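Local coordinates for genome polyprotein (Chicken sicinivirus JSY, PDB 6QWT) that supplies, in this C-terminal piece, the 3Dpol RNA-dependent RNA polymerase, which synthesises viral RNA on an RNA template, at residues Y214-F219 with T380-H385; S235-T240 with S305-I310; P402-Q407 with C425-H430. One frame throughout, in Å; residues are numbered along the deposited sequence.

How the interactions relate
The three contacts run from the heart of the palm out to the thumb. Interaction 2, nested along the chain inside the loop closed by interaction 1, packs the end of motif A against the motif B helix beside the central antiparallel sheet. Interaction 1 ties helix 212-222 to motif E, where palm gives way to thumb; its centre lies about 20 Å from that of interaction 2. Interaction 3 follows in the thumb, about 15 Å from interaction 1 between centres. Lys383 and Arg384 of interaction 1 pack against Thr404 and Leu427 respectively, so the motif E turn contacts both helix 212-222 and the thumb. Interactions 2 and 3 stay about 17 Å apart at their nearest atoms.

Interaction 1 (Y214-F219 with T380-H385); sequences YHWTPF and TFLKRH
Trp216 reaches from helix 212-222 to the turn at 381-384, and its indole NE1 makes the one hydrogen bond across the contact, to His385 O at 2.9 Å. The acceptor lies in the indole plane, but the bond is bent (140° at the hydrogen), and NE1 stands above the carbonyl plane of His385 instead of along a lone pair. Further round the indole edge comes Phe381 O, 3.1 Å from Trp216 CZ2.

Phe381 O belongs to the FLKR sequence of polymerase motif E, at the junction of palm and thumb, and His385 O follows directly after it. A type I' turn folds the motif back, with backbone bonds running both ways between Phe381 and Arg384. Arg384 NH1 also bonds to Leu382 O at 2.9 Å, in the carbonyl plane.

Phe381 CG lies anti to the backbone N (chi1 -172°), which sets its ring beside the six-membered ring of Trp216. Trp216 CH2 meets Phe381 CD2 at 3.6 Å; the rings are tilted only 23° but offset, with little overlap. Leu382 CD1 arrives at the indole edge, 4.1 Å from Trp216 CH2. Arg384 crosses the indole at about a right angle, its CB 3.6 Å from Trp216 CZ2. Phe386 stacks on Trp216.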
loop_
_atom_site.group_PDB
_atom_site.type_symbol
_atom_site.label_atom_id
_atom_site.label_comp_id
_atom_site.label_asym_id
_atom_site.label_seq_id
_atom_site.Cartn_x
_atom_site.Cartn_y
_atom_site.Cartn_z
ATOM N N TYR A 214 12.497 3.092 -12.366
ATOM C CA TYR A 214 13.813 3.545 -11.930
ATOM C C TYR A 214 14.413 2.641 -10.858
ATOM O O TYR A 214 15.587 2.269 -10.943
ATOM C CB TYR A 214 13.730 4.986 -11.409
ATOM C CG TYR A 214 15.048 5.507 -10.873
ATOM C CD1 TYR A 214 15.353 5.423 -9.520
ATOM C CD2 TYR A 214 15.988 6.075 -11.723
ATOM C CE1 TYR A 214 16.556 5.889 -9.028
ATOM C CE2 TYR A 214 17.197 6.547 -11.237
ATOM C CZ TYR A 214 17.475 6.450 -9.889
ATOM O OH TYR A 214 18.672 6.915 -9.393
ATOM N N HIS A 215 13.626 2.282 -9.846
ATOM C CA HIS A 215 14.185 1.662 -8.653
ATOM C C HIS A 215 14.378 0.159 -8.781
ATOM O O HIS A 215 15.050 -0.430 -7.928
ATOM C CB HIS A 215 13.304 1.979 -7.443
ATOM C CG HIS A 215 13.462 3.382 -6.952
ATOM N ND1 HIS A 215 12.517 4.362 -7.177
ATOM C CD2 HIS A 215 14.470 3.980 -6.275
ATOM C CE1 HIS A 215 12.931 5.498 -6.647
ATOM N NE2 HIS A 215 14.114 5.296 -6.095
ATOM N N TRP A 216 13.835 -0.472 -9.820
ATOM C CA TRP A 216 14.063 -1.902 -9.989
ATOM C C TRP A 216 15.540 -2.228 -10.174
ATOM O O TRP A 216 15.958 -3.343 -9.848
ATOM C CB TRP A 216 13.240 -2.430 -11.167
ATOM C CG TRP A 216 12.210 -3.446 -10.765
ATOM C CD1 TRP A 216 12.056 -4.698 -11.277
ATOM C CD2 TRP A 216 11.193 -3.297 -9.758
ATOM N NE1 TRP A 216 11.011 -5.341 -10.659
ATOM C CE2 TRP A 216 10.464 -4.502 -9.722
ATOM C CE3 TRP A 216 10.830 -2.264 -8.887
ATOM C CZ2 TRP A 216 9.394 -4.704 -8.849
ATOM C CZ3 TRP A 216 9.767 -2.465 -8.020
ATOM C CH2 TRP A 216 9.063 -3.677 -8.009
ATOM N N THR A 217 16.350 -1.271 -10.662
ATOM C CA THR A 217 17.784 -1.532 -10.800
ATOM C C THR A 217 18.486 -1.547 -9.445
ATOM O O THR A 217 19.148 -2.549 -9.122
ATOM C CB THR A 217 18.408 -0.534 -11.782
ATOM O OG1 THR A 217 17.912 -0.777 -13.106
ATOM C CG2 THR A 217 19.932 -0.657 -11.786
ATOM N N PRO A 218 18.397 -0.502 -8.607
ATOM C CA PRO A 218 19.045 -0.603 -7.287
ATOM C C PRO A 218 18.402 -1.640 -6.375
ATOM O O PRO A 218 19.108 -2.232 -5.551
ATOM C CB PRO A 218 18.919 0.820 -6.719
ATOM C CG PRO A 218 17.757 1.404 -7.422
ATOM C CD PRO A 218 17.803 0.835 -8.808
ATOM N N PHE A 219 17.090 -1.876 -6.490
ATOM C CA PHE A 219 16.465 -2.970 -5.747
ATOM C C PHE A 219 17.124 -4.301 -6.093
ATOM O O PHE A 219 17.465 -5.094 -5.207
ATOM C CB PHE A 219 14.963 -3.037 -6.051
ATOM C CG PHE A 219 14.148 -1.936 -5.422
ATOM C CD1 PHE A 219 12.778 -1.869 -5.635
ATOM C CD2 PHE A 219 14.743 -0.971 -4.622
ATOM C CE1 PHE A 219 12.015 -0.862 -5.061
ATOM C CE2 PHE A 219 13.985 0.041 -4.047
ATOM C CZ PHE A 219 12.620 0.094 -4.267
ATOM N N THR A 380 8.901 -12.299 -7.464
ATOM C CA THR A 380 8.024 -11.219 -7.902
ATOM C C THR A 380 7.802 -10.252 -6.747
ATOM O O THR A 380 7.649 -10.669 -5.595
ATOM C CB THR A 380 6.668 -11.738 -8.404
ATOM O OG1 THR A 380 5.918 -12.272 -7.305
ATOM C CG2 THR A 380 6.859 -12.814 -9.463
ATOM N N PHE A 381 7.791 -8.960 -7.067
ATOM C CA PHE A 381 7.588 -7.900 -6.086
ATOM C C PHE A 381 6.663 -6.872 -6.713
ATOM O O PHE A 381 6.982 -6.323 -7.772
ATOM C CB PHE A 381 8.920 -7.260 -5.675
ATOM C CG PHE A 381 8.804 -6.284 -4.537
ATOM C CD1 PHE A 381 8.158 -6.640 -3.363
ATOM C CD2 PHE A 381 9.346 -5.012 -4.640
ATOM C CE1 PHE A 381 8.051 -5.745 -2.312
ATOM C CE2 PHE A 381 9.244 -4.113 -3.594
ATOM C CZ PHE A 381 8.595 -4.479 -2.427
ATOM N N LEU A 382 5.525 -6.617 -6.066
ATOM C CA LEU A 382 4.475 -5.771 -6.633
ATOM C C LEU A 382 4.061 -6.283 -8.012
ATOM O O LEU A 382 3.948 -5.527 -8.982
ATOM C CB LEU A 382 4.917 -4.306 -6.695
ATOM C CG LEU A 382 5.354 -3.662 -5.377
ATOM C CD1 LEU A 382 5.993 -2.301 -5.627
ATOM C CD2 LEU A 382 4.174 -3.540 -4.420
ATOM N N LYS A 383 3.860 -7.600 -8.092
ATOM C CA LYS A 383 3.428 -8.298 -9.303
ATOM C C LYS A 383 4.446 -8.209 -10.442
ATOM O O LYS A 383 4.096 -8.450 -11.602
ATOM C CB LYS A 383 2.063 -7.786 -9.781
ATOM C CG LYS A 383 0.913 -8.057 -8.813
ATOM C CD LYS A 383 -0.417 -7.578 -9.389
ATOM C CE LYS A 383 -1.465 -8.686 -9.382
ATOM N NZ LYS A 383 -2.470 -8.523 -10.479
ATOM N N ARG A 384 5.709 -7.894 -10.148
ATOM C CA ARG A 384 6.710 -7.685 -11.186
ATOM C C ARG A 384 7.930 -8.568 -10.960
ATOM O O ARG A 384 8.419 -8.691 -9.833
ATOM C CB ARG A 384 7.162 -6.219 -11.240
ATOM C CG ARG A 384 6.055 -5.222 -11.555
ATOM C CD ARG A 384 6.383 -3.864 -10.947
ATOM N NE ARG A 384 5.652 -2.765 -11.574
ATOM C CZ ARG A 384 4.493 -2.287 -11.128
ATOM N NH1 ARG A 384 3.924 -2.819 -10.054
ATOM N NH2 ARG A 384 3.903 -1.279 -11.754
ATOM N N HIS A 385 8.426 -9.167 -12.041
ATOM C CA HIS A 385 9.714 -9.842 -12.024
ATOM C C HIS A 385 10.846 -8.825 -12.174
ATOM O O HIS A 385 10.625 -7.637 -12.424
ATOM C CB HIS A 385 9.799 -10.880 -13.145
ATOM C CG HIS A 385 9.142 -12.185 -12.820
ATOM N ND1 HIS A 385 7.848 -12.481 -13.194
ATOM C CD2 HIS A 385 9.603 -13.279 -12.167
ATOM C CE1 HIS A 385 7.538 -13.697 -12.780
ATOM N NE2 HIS A 385 8.586 -14.202 -12.152
#

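Interaction 2 (S235-T240 with S305-I310); sequences SNFDST and SMVNNI
Phe237 points its CZ at residues 305-310 of helix 298-316, touching Asn308 CG at 4.0 Å and Val307 CG1 at 4.2 Å. This joins two signature motifs of the polymerase palm: motif A, whose strand 230-235 leads into the short helix 237-240, and motif B, which supplies the long helix. No hydrogen bond crosses. The phenyl ring and the Asn308 amide are turned 35° from each other, and the Phe237 CG, anti to the backbone N (chi1 -170°), extends the ring toward the motif B helix.

One shell out, Asn308 ND2 donates to Gly333 O in the YGDD turn of motif C, while OD1 has a weak bond to Tyr234 OH. The Tyr234 ring also meets Phe237, with planes at about 45°, so Tyr234 touches both partners. Behind Val307 lie Val245, Phe246 and Ile249 of helix 243-256.

The backbone under Phe237 is gripped as well. Asn236 O accepts from Ser239 N, Thr240 N and Thr240 OG1, the hydroxyl bond being 2.8 Å. In the motif B helix, Ser305 O takes both Asn309 N and, from above the carbonyl plane, Asn309 ND2 at 3.0 Å; the same ND2 also bonds to Gly205 O.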
loop_
_atom_site.group_PDB
_atom_site.type_symbol
_atom_site.label_atom_id
_atom_site.label_comp_id
_atom_site.label_asym_id
_atom_site.label_seq_id
_atom_site.Cartn_x
_atom_site.Cartn_y
_atom_site.Cartn_z
ATOM N N SER A 235 -1.955 -12.664 4.115
ATOM C CA SER A 235 -3.403 -12.633 3.971
ATOM C C SER A 235 -3.988 -11.899 5.167
ATOM O O SER A 235 -3.675 -12.230 6.317
ATOM C CB SER A 235 -3.981 -14.046 3.866
ATOM O OG SER A 235 -3.263 -14.958 4.677
ATOM N N ASN A 236 -4.811 -10.884 4.895
ATOM C CA ASN A 236 -5.459 -10.083 5.940
ATOM C C ASN A 236 -4.430 -9.388 6.833
ATOM O O ASN A 236 -4.579 -9.332 8.055
ATOM C CB ASN A 236 -6.419 -10.935 6.775
ATOM C CG ASN A 236 -7.129 -11.989 5.948
ATOM O OD1 ASN A 236 -7.989 -11.674 5.124
ATOM N ND2 ASN A 236 -6.772 -13.250 6.164
ATOM N N PHE A 237 -3.378 -8.850 6.208
ATOM C CA PHE A 237 -2.349 -8.123 6.946
ATOM C C PHE A 237 -2.940 -6.948 7.717
ATOM O O PHE A 237 -2.560 -6.695 8.866
ATOM C CB PHE A 237 -1.272 -7.639 5.974
ATOM C CG PHE A 237 -0.037 -7.093 6.639
ATOM C CD1 PHE A 237 0.650 -7.843 7.583
ATOM C CD2 PHE A 237 0.443 -5.837 6.306
ATOM C CE1 PHE A 237 1.792 -7.343 8.191
ATOM C CE2 PHE A 237 1.584 -5.331 6.909
ATOM C CZ PHE A 237 2.259 -6.085 7.853
ATOM N N ASP A 238 -3.880 -6.224 7.105
ATOM C CA ASP A 238 -4.454 -5.034 7.723
ATOM C C ASP A 238 -5.328 -5.349 8.929
ATOM O O ASP A 238 -5.671 -4.428 9.678
ATOM C CB ASP A 238 -5.259 -4.248 6.687
ATOM C CG ASP A 238 -4.431 -3.878 5.471
ATOM O OD1 ASP A 238 -3.358 -3.262 5.648
ATOM O OD2 ASP A 238 -4.848 -4.210 4.341
ATOM N N SER A 239 -5.694 -6.613 9.136
ATOM C CA SER A 239 -6.449 -7.014 10.315
ATOM C C SER A 239 -5.599 -7.726 11.358
ATOM O O SER A 239 -5.905 -7.641 12.552
ATOM C CB SER A 239 -7.616 -7.927 9.915
ATOM O OG SER A 239 -8.601 -7.209 9.194
ATOM N N THR A 240 -4.533 -8.406 10.942
ATOM C CA THR A 240 -3.773 -9.270 11.834
ATOM C C THR A 240 -2.618 -8.565 12.536
ATOM O O THR A 240 -2.001 -9.164 13.424
ATOM C CB THR A 240 -3.231 -10.473 11.058
ATOM O OG1 THR A 240 -2.540 -10.013 9.891
ATOM C CG2 THR A 240 -4.373 -11.387 10.636
ATOM N N SER A 305 5.231 -0.676 6.507
ATOM C CA SER A 305 6.557 -1.184 6.159
ATOM C C SER A 305 7.379 -1.450 7.408
ATOM O O SER A 305 7.995 -2.513 7.550
ATOM C CB SER A 305 7.290 -0.191 5.258
ATOM O OG SER A 305 6.709 -0.131 3.972
ATOM N N MET A 306 7.409 -0.481 8.324
ATOM C CA MET A 306 8.142 -0.669 9.568
ATOM C C MET A 306 7.576 -1.840 10.360
ATOM O O MET A 306 8.334 -2.678 10.856
ATOM C CB MET A 306 8.123 0.624 10.382
ATOM C CG MET A 306 8.667 1.810 9.598
ATOM S SD MET A 306 8.678 3.380 10.488
ATOM C CE MET A 306 9.602 2.947 11.929
ATOM N N VAL A 307 6.245 -1.937 10.453
ATOM C CA VAL A 307 5.615 -3.075 11.123
ATOM C C VAL A 307 6.071 -4.384 10.488
ATOM O O VAL A 307 6.435 -5.343 11.179
ATOM C CB VAL A 307 4.082 -2.943 11.082
ATOM C CG1 VAL A 307 3.423 -4.273 11.445
ATOM C CG2 VAL A 307 3.614 -1.838 12.007
ATOM N N ASN A 308 6.049 -4.440 9.158
ATOM C CA ASN A 308 6.453 -5.656 8.462
ATOM C C ASN A 308 7.915 -5.994 8.738
ATOM O O ASN A 308 8.251 -7.154 8.999
ATOM C CB ASN A 308 6.203 -5.483 6.967
ATOM C CG ASN A 308 5.908 -6.785 6.274
ATOM O OD1 ASN A 308 6.253 -7.857 6.769
ATOM N ND2 ASN A 308 5.226 -6.705 5.137
ATOM N N ASN A 309 8.798 -4.993 8.680
ATOM C CA ASN A 309 10.210 -5.228 8.973
ATOM C C ASN A 309 10.386 -5.784 10.381
ATOM O O ASN A 309 11.092 -6.779 10.584
ATOM C CB ASN A 309 11.008 -3.933 8.807
ATOM C CG ASN A 309 11.544 -3.743 7.395
ATOM O OD1 ASN A 309 12.744 -3.891 7.143
ATOM N ND2 ASN A 309 10.655 -3.398 6.468
ATOM N N ILE A 310 9.736 -5.152 11.367
ATOM C CA ILE A 310 9.862 -5.584 12.759
ATOM C C ILE A 310 9.365 -7.015 12.922
ATOM O O ILE A 310 10.009 -7.848 13.574
ATOM C CB ILE A 310 9.097 -4.623 13.690
ATOM C CG1 ILE A 310 9.569 -3.180 13.494
ATOM C CG2 ILE A 310 9.228 -5.059 15.139
ATOM C CD1 ILE A 310 10.699 -2.774 14.358
#

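Interaction 3 (P402-Q407 with C425-H430); sequences PETYQQ and CYLAHH
Tyr405 lays one face of its ring on the methyl of Ala428, and this CH-pi contact is the heart of the packing between helices 402-408 and 417-428. Its CA to CB bond heads toward the second helix. At CB the chain turns so that CG falls between the backbone N and the carbonyl carbon (chi1 49°), which brings the ring broadside to Ala428. From CG outward the ring passes across the methyl: Ala428 CB stands 3.6 Å from the ring centroid and only 8° off its normal, nearly equidistant from all six carbons.

The two flanks of the ring differ. Along one, Tyr405 CD2 and CE2 lie nearest the methyl, CE2 3.7 Å from Ala428 CB. Along the other, Tyr405 CD1 approaches Leu427 CB at 4.5 Å, and CE1 lies 3.8 Å from Ala428 CA. At the tip, Tyr405 OH has passed the methyl and is 4.4 Å from Ala428 CA. The opposite face is covered by Pro402 O, from three residues earlier in the chain, 3.7 Å above the ring centre, an oxygen that accepts the hydrogen bond of Gln406 N. The ring is thus sandwiched between a backbone carbonyl and a methyl group.

Beside it, Thr404 CG2 makes a looser contact with Leu427 CD1 at 4.4 Å, while its OG1 is hydrogen-bonded to Ser401 OG. All this lies in the thumb: Trp439 of helix 433-449 meets Tyr405 edge-to-face and touches Ala428, and Ile400 of strand 396-400 packs against both Tyr405 and Leu427.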
loop_
_atom_site.group_PDB
_atom_site.type_symbol
_atom_site.label_atom_id
_atom_site.label_comp_id
_atom_site.label_asym_id
_atom_site.label_seq_id
_atom_site.Cartn_x
_atom_site.Cartn_y
_atom_site.Cartn_z
ATOM N N PRO A 402 1.557 -10.534 -17.188
ATOM C CA PRO A 402 0.715 -10.128 -18.328
ATOM C C PRO A 402 -0.764 -10.060 -17.996
ATOM O O PRO A 402 -1.497 -9.292 -18.633
ATOM C CB PRO A 402 1.016 -11.205 -19.382
ATOM C CG PRO A 402 2.373 -11.720 -19.020
ATOM C CD PRO A 402 2.430 -11.673 -17.516
ATOM N N GLU A 403 -1.219 -10.833 -17.004
ATOM C CA GLU A 403 -2.622 -10.803 -16.611
ATOM C C GLU A 403 -3.044 -9.413 -16.156
ATOM O O GLU A 403 -4.215 -9.047 -16.290
ATOM C CB GLU A 403 -2.882 -11.830 -15.506
ATOM C CG GLU A 403 -4.358 -12.084 -15.242
ATOM C CD GLU A 403 -4.595 -13.024 -14.071
ATOM O OE1 GLU A 403 -5.389 -13.979 -14.223
ATOM O OE2 GLU A 403 -3.987 -12.810 -12.998
ATOM N N THR A 404 -2.107 -8.629 -15.617
ATOM C CA THR A 404 -2.426 -7.277 -15.168
ATOM C C THR A 404 -3.000 -6.440 -16.309
ATOM O O THR A 404 -4.135 -5.959 -16.231
ATOM C CB THR A 404 -1.179 -6.611 -14.580
ATOM O OG1 THR A 404 -0.769 -7.314 -13.399
ATOM C CG2 THR A 404 -1.468 -5.164 -14.228
ATOM N N TYR A 405 -2.230 -6.256 -17.383
ATOM C CA TYR A 405 -2.677 -5.384 -18.464
ATOM C C TYR A 405 -3.556 -6.088 -19.491
ATOM O O TYR A 405 -4.262 -5.409 -20.245
ATOM C CB TYR A 405 -1.478 -4.734 -19.173
ATOM C CG TYR A 405 -0.360 -5.670 -19.575
ATOM C CD1 TYR A 405 0.734 -5.874 -18.743
ATOM C CD2 TYR A 405 -0.381 -6.326 -20.801
ATOM C CE1 TYR A 405 1.771 -6.719 -19.110
ATOM C CE2 TYR A 405 0.654 -7.175 -21.179
ATOM C CZ TYR A 405 1.725 -7.367 -20.328
ATOM O OH TYR A 405 2.753 -8.208 -20.692
ATOM N N GLN A 406 -3.539 -7.423 -19.540
ATOM C CA GLN A 406 -4.476 -8.131 -20.408
ATOM C C GLN A 406 -5.901 -8.034 -19.874
ATOM O O GLN A 406 -6.853 -7.884 -20.648
ATOM C CB GLN A 406 -4.058 -9.593 -20.558
ATOM C CG GLN A 406 -2.852 -9.796 -21.468
ATOM C CD GLN A 406 -2.309 -11.212 -21.413
ATOM O OE1 GLN A 406 -2.656 -11.990 -20.525
ATOM N NE2 GLN A 406 -1.449 -11.553 -22.366
ATOM N N GLN A 407 -6.068 -8.107 -18.552
ATOM C CA GLN A 407 -7.405 -8.045 -17.972
ATOM C C GLN A 407 -7.880 -6.606 -17.795
ATOM O O GLN A 407 -9.050 -6.305 -18.053
ATOM C CB GLN A 407 -7.431 -8.779 -16.630
ATOM C CG GLN A 407 -7.142 -10.269 -16.721
ATOM C CD GLN A 407 -8.146 -11.018 -17.579
ATOM O OE1 GLN A 407 -9.356 -10.942 -17.354
ATOM N NE2 GLN A 407 -7.646 -11.749 -18.569
ATOM N N CYS A 425 0.311 0.820 -21.575
ATOM C CA CYS A 425 1.526 0.736 -22.377
ATOM C C CYS A 425 2.767 0.893 -21.509
ATOM O O CYS A 425 3.794 0.254 -21.762
ATOM C CB CYS A 425 1.501 1.800 -23.472
ATOM S SG CYS A 425 0.284 1.484 -24.761
ATOM N N TYR A 426 2.689 1.738 -20.476
ATOM C CA TYR A 426 3.822 1.934 -19.580
ATOM C C TYR A 426 4.176 0.667 -18.814
ATOM O O TYR A 426 5.316 0.532 -18.354
ATOM C CB TYR A 426 3.528 3.064 -18.594
ATOM C CG TYR A 426 3.343 4.413 -19.243
ATOM C CD1 TYR A 426 2.153 5.115 -19.105
ATOM C CD2 TYR A 426 4.362 4.991 -19.995
ATOM C CE1 TYR A 426 1.978 6.353 -19.697
ATOM C CE2 TYR A 426 4.195 6.232 -20.593
ATOM C CZ TYR A 426 3.000 6.907 -20.439
ATOM O OH TYR A 426 2.822 8.140 -21.026
ATOM N N LEU A 427 3.226 -0.256 -18.663
ATOM C CA LEU A 427 3.473 -1.508 -17.962
ATOM C C LEU A 427 3.888 -2.628 -18.905
ATOM O O LEU A 427 4.762 -3.432 -18.565
ATOM C CB LEU A 427 2.222 -1.930 -17.181
ATOM C CG LEU A 427 1.661 -0.919 -16.174
ATOM C CD1 LEU A 427 0.383 -1.447 -15.540
ATOM C CD2 LEU A 427 2.696 -0.603 -15.110
ATOM N N ALA A 428 3.285 -2.681 -20.094
ATOM C CA ALA A 428 3.386 -3.837 -20.977
ATOM C C ALA A 428 4.658 -3.874 -21.818
ATOM O O ALA A 428 5.116 -4.966 -22.168
ATOM C CB ALA A 428 2.169 -3.883 -21.908
ATOM N N HIS A 429 5.244 -2.723 -22.155
ATOM C CA HIS A 429 6.391 -2.727 -23.061
ATOM C C HIS A 429 7.610 -3.418 -22.462
ATOM O O HIS A 429 8.481 -3.866 -23.217
ATOM C CB HIS A 429 6.754 -1.299 -23.473
ATOM C CG HIS A 429 7.569 -0.564 -22.454
ATOM N ND1 HIS A 429 8.946 -0.633 -22.410
ATOM C CD2 HIS A 429 7.199 0.251 -21.439
ATOM C CE1 HIS A 429 9.389 0.110 -21.411
ATOM N NE2 HIS A 429 8.349 0.656 -20.806
ATOM N N HIS A 430 7.691 -3.516 -21.131
ATOM C CA HIS A 430 8.825 -4.164 -20.477
ATOM C C HIS A 430 8.913 -5.656 -20.775
ATOM O O HIS A 430 9.958 -6.259 -20.505
ATOM C CB HIS A 430 8.753 -3.951 -18.964
ATOM C CG HIS A 430 9.120 -2.566 -18.528
ATOM N ND1 HIS A 430 10.366 -2.022 -18.754
ATOM C CD2 HIS A 430 8.404 -1.616 -17.883
ATOM C CE1 HIS A 430 10.404 -0.795 -18.264
ATOM N NE2 HIS A 430 9.226 -0.523 -17.730
#